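Local coordinates for protein 3,4-dihydroxybenzoate decarboxylase (Enterobacter cloacae, PDB 5NY5) that probably catalyses the reversible decarboxylation of 3,4-dihydroxybenzoate to catechol, as a UbiD-family enzyme that uses prenylated FMN and a bound metal ion, at residues M75-L86 with L212-A220. Residues are numbered along the deposited sequence; the frame is centred on the assembly and turned at random.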
loop_
_atom_site.group_PDB
_atom_site.type_symbol
_atom_site.label_atom_id
_atom_site.label_comp_id
_atom_site.label_asym_id
_atom_site.label_seq_id
_atom_site.Cartn_x
_atom_site.Cartn_y
_atom_site.Cartn_z
HETATM N N MSE A 75 45.589 -4.368 8.804
HETATM C CA MSE A 75 45.895 -3.686 10.055
HETATM C C MSE A 75 44.634 -3.171 10.742
HETATM O O MSE A 75 44.495 -3.287 11.955
HETATM C CB MSE A 75 46.878 -2.539 9.802
HETATM C CG MSE A 75 47.591 -2.004 11.042
HETATM SE SE MSE A 75 48.659 -3.316 12.037
HETATM C CE MSE A 75 49.357 -4.337 10.575
ATOM N N HIS A 76 43.709 -2.618 9.962
ATOM C CA HIS A 76 42.450 -2.117 10.494
ATOM C C HIS A 76 41.288 -3.072 10.251
ATOM O O HIS A 76 40.133 -2.677 10.431
ATOM C CB HIS A 76 42.119 -0.748 9.894
ATOM C CG HIS A 76 43.306 0.146 9.723
ATOM N ND1 HIS A 76 43.986 0.256 8.530
ATOM C CD2 HIS A 76 43.932 0.974 10.591
ATOM C CE1 HIS A 76 44.981 1.114 8.671
ATOM N NE2 HIS A 76 44.970 1.563 9.912
ATOM N N ALA A 77 41.564 -4.313 9.854
ATOM C CA ALA A 77 40.516 -5.267 9.492
ATOM C C ALA A 77 39.888 -5.956 10.696
ATOM O O ALA A 77 39.608 -7.154 10.649
ATOM C CB ALA A 77 41.082 -6.298 8.520
ATOM N N SER A 78 39.653 -5.218 11.781
ATOM C CA SER A 78 39.029 -5.758 12.981
ATOM C C SER A 78 38.666 -4.629 13.936
ATOM O O SER A 78 39.486 -3.745 14.199
ATOM C CB SER A 78 39.955 -6.760 13.675
ATOM O OG SER A 78 39.563 -6.973 15.018
ATOM N N ARG A 79 37.438 -4.641 14.454
ATOM C CA ARG A 79 37.056 -3.612 15.413
ATOM C C ARG A 79 37.791 -3.801 16.733
ATOM O O ARG A 79 38.197 -2.821 17.367
ATOM C CB ARG A 79 35.541 -3.616 15.626
ATOM C CG ARG A 79 35.068 -2.630 16.686
ATOM C CD ARG A 79 33.557 -2.625 16.827
ATOM N NE ARG A 79 32.933 -1.629 15.964
ATOM C CZ ARG A 79 32.441 -0.475 16.395
ATOM N NH1 ARG A 79 32.489 -0.171 17.682
ATOM N NH2 ARG A 79 31.896 0.372 15.541
ATOM N N GLU A 80 37.982 -5.051 17.154
ATOM C CA GLU A 80 38.764 -5.314 18.356
ATOM C C GLU A 80 40.198 -4.838 18.182
ATOM O O GLU A 80 40.757 -4.177 19.065
ATOM C CB GLU A 80 38.734 -6.806 18.696
ATOM C CG GLU A 80 37.457 -7.285 19.381
ATOM C CD GLU A 80 36.294 -7.451 18.419
ATOM O OE1 GLU A 80 36.540 -7.692 17.218
ATOM O OE2 GLU A 80 35.132 -7.339 18.867
ATOM N N ARG A 81 40.808 -5.160 17.040
ATOM C CA ARG A 81 42.188 -4.757 16.798
ATOM C C ARG A 81 42.330 -3.241 16.805
ATOM O O ARG A 81 43.285 -2.702 17.376
ATOM C CB ARG A 81 42.683 -5.341 15.474
ATOM C CG ARG A 81 44.008 -4.774 15.005
ATOM C CD ARG A 81 44.851 -5.812 14.283
ATOM N NE ARG A 81 44.332 -6.160 12.965
ATOM C CZ ARG A 81 43.646 -7.266 12.694
ATOM N NH1 ARG A 81 43.389 -8.144 13.652
ATOM N NH2 ARG A 81 43.222 -7.495 11.462
ATOM N N ALA A 82 41.382 -2.536 16.185
ATOM C CA ALA A 82 41.428 -1.080 16.190
ATOM C C ALA A 82 41.262 -0.527 17.598
ATOM O O ALA A 82 41.920 0.452 17.968
ATOM C CB ALA A 82 40.355 -0.517 15.262
ATOM N N ALA A 83 40.386 -1.137 18.398
ATOM C CA ALA A 83 40.188 -0.668 19.764
ATOM C C ALA A 83 41.426 -0.915 20.616
ATOM O O ALA A 83 41.794 -0.079 21.447
ATOM C CB ALA A 83 38.966 -1.345 20.378
ATOM N N LEU A 84 42.077 -2.062 20.422
ATOM C CA LEU A 84 43.315 -2.341 21.137
ATOM C C LEU A 84 44.421 -1.387 20.710
ATOM O O LEU A 84 45.217 -0.935 21.541
ATOM C CB LEU A 84 43.727 -3.791 20.904
ATOM C CG LEU A 84 45.109 -4.238 21.375
ATOM C CD1 LEU A 84 45.244 -4.090 22.880
ATOM C CD2 LEU A 84 45.352 -5.673 20.949
ATOM N N LEU A 85 44.480 -1.057 19.419
ATOM C CA LEU A 85 45.473 -0.117 18.920
ATOM C C LEU A 85 45.252 1.301 19.422
ATOM O O LEU A 85 46.125 2.151 19.220
ATOM C CB LEU A 85 45.478 -0.121 17.392
ATOM C CG LEU A 85 46.142 -1.318 16.716
ATOM C CD1 LEU A 85 45.808 -1.351 15.235
ATOM C CD2 LEU A 85 47.647 -1.274 16.926
ATOM N N LEU A 86 44.118 1.581 20.060
ATOM C CA LEU A 86 43.828 2.912 20.571
ATOM C C LEU A 86 43.524 2.932 22.061
ATOM O O LEU A 86 43.308 4.013 22.617
ATOM C CB LEU A 86 42.654 3.532 19.801
ATOM C CG LEU A 86 42.819 3.572 18.282
ATOM C CD1 LEU A 86 41.576 4.147 17.626
ATOM C CD2 LEU A 86 44.048 4.367 17.889
ATOM N N LEU A 212 51.506 3.917 8.261
ATOM C CA LEU A 212 51.345 4.943 9.278
ATOM C C LEU A 212 50.860 4.333 10.582
ATOM O O LEU A 212 50.441 3.175 10.643
ATOM C CB LEU A 212 50.349 6.017 8.824
ATOM C CG LEU A 212 50.463 6.461 7.369
ATOM C CD1 LEU A 212 49.265 7.308 6.986
ATOM C CD2 LEU A 212 51.756 7.222 7.156
ATOM N N ASP A 213 50.938 5.142 11.631
ATOM C CA ASP A 213 50.213 4.866 12.857
ATOM C C ASP A 213 48.732 4.675 12.528
ATOM O O ASP A 213 48.143 5.524 11.845
ATOM C CB ASP A 213 50.401 6.031 13.835
ATOM C CG ASP A 213 49.874 5.739 15.232
ATOM O OD1 ASP A 213 49.150 4.744 15.423
ATOM O OD2 ASP A 213 50.182 6.526 16.150
ATOM N N PRO A 214 48.113 3.573 12.953
ATOM C CA PRO A 214 46.666 3.420 12.734
ATOM C C PRO A 214 45.854 4.598 13.234
ATOM O O PRO A 214 44.787 4.886 12.676
ATOM C CB PRO A 214 46.339 2.137 13.503
ATOM C CG PRO A 214 47.596 1.352 13.442
ATOM C CD PRO A 214 48.721 2.348 13.497
ATOM N N ALA A 215 46.335 5.300 14.263
ATOM C CA ALA A 215 45.644 6.496 14.729
ATOM C C ALA A 215 45.542 7.540 13.624
ATOM O O ALA A 215 44.542 8.261 13.533
ATOM C CB ALA A 215 46.359 7.074 15.949
ATOM N N ILE A 216 46.560 7.630 12.769
ATOM C CA ILE A 216 46.516 8.594 11.675
ATOM C C ILE A 216 45.489 8.169 10.634
ATOM O O ILE A 216 44.629 8.959 10.228
ATOM C CB ILE A 216 47.912 8.767 11.052
ATOM C CG1 ILE A 216 48.891 9.332 12.083
ATOM C CG2 ILE A 216 47.836 9.663 9.832
ATOM C CD1 ILE A 216 50.266 9.636 11.526
ATOM N N TYR A 217 45.564 6.915 10.186
ATOM C CA TYR A 217 44.618 6.419 9.191
ATOM C C TYR A 217 43.179 6.555 9.674
ATOM O O TYR A 217 42.291 6.935 8.905
ATOM C CB TYR A 217 44.929 4.961 8.856
ATOM C CG TYR A 217 45.937 4.762 7.749
ATOM C CD1 TYR A 217 45.803 5.416 6.533
ATOM C CD2 TYR A 217 47.021 3.912 7.917
ATOM C CE1 TYR A 217 46.718 5.228 5.516
ATOM C CE2 TYR A 217 47.942 3.720 6.907
ATOM C CZ TYR A 217 47.788 4.380 5.711
ATOM O OH TYR A 217 48.706 4.190 4.707
ATOM N N ILE A 218 42.934 6.256 10.950
ATOM C CA ILE A 218 41.573 6.269 11.475
ATOM C C ILE A 218 41.084 7.699 11.656
ATOM O O ILE A 218 39.972 8.048 11.244
ATOM C CB ILE A 218 41.504 5.475 12.792
ATOM C CG1 ILE A 218 41.785 3.994 12.534
ATOM C CG2 ILE A 218 40.154 5.661 13.461
ATOM C CD1 ILE A 218 41.949 3.177 13.795
ATOM N N GLY A 219 41.905 8.548 12.273
ATOM C CA GLY A 219 41.493 9.917 12.522
ATOM C C GLY A 219 41.318 10.738 11.261
ATOM O O GLY A 219 40.518 11.677 11.235
ATOM N N ALA A 220 42.048 10.394 10.199
ATOM C CA ALA A 220 41.981 11.167 8.965
ATOM C C ALA A 220 40.622 11.074 8.285
ATOM O O ALA A 220 40.313 11.909 7.429
ATOM C CB ALA A 220 43.071 10.710 7.997
#
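His76 turns the CD2, NE2 and CE1 rim of its imidazole to Pro214, Tyr217 and Ile218 of helix 214-219, while Met75 CB covers one face of the ring. Its CG stands anti to the carbonyl carbon (chi1 -39°), which directs the ring from CB toward that helix. CD2 of His76 lies 4.0 Å from Pro214 CB and 4.2 Å from Ile218 CG1. At the tip, His76 NE2 comes to 3.6 Å from Tyr217 CB, with Pro214 CA at the imidazole edge, while His76 CE1 reaches Tyr217 CD2 at 3.5 Å. The two ring planes stand at 82° with centroids 5.4 Å apart. ND1, next to CE1 in the ring, is hydrogen-bonded to Glu326 OE2 of helix 324-346, which probably fixes the ring's rotation.

The remainder is aliphatic. Pro214 CG packs 3.7 Å from Leu85 CD1, and Met75 CG approaches the same proline carbon. Leu86 divides its methyls: CD1 meets Ile218 CD1 tip to tip at 4.0 Å, whereas CD2 touches Ala215. Asp213 caps helix 214-219 through Ala215 N and forms a salt bridge to Arg241, which also binds Leu85 O.

All touching residues are buried, and the contact joins the N-terminal and Rift-related regions. Tyr217 and Ile218 lie beside Ile169 and Phe222, prenylated-FMN-binding residues, so this chiefly apolar packing, with one histidine held by a carboxylate, probably backs the cofactor site, which holds no prenylated FMN in this chain.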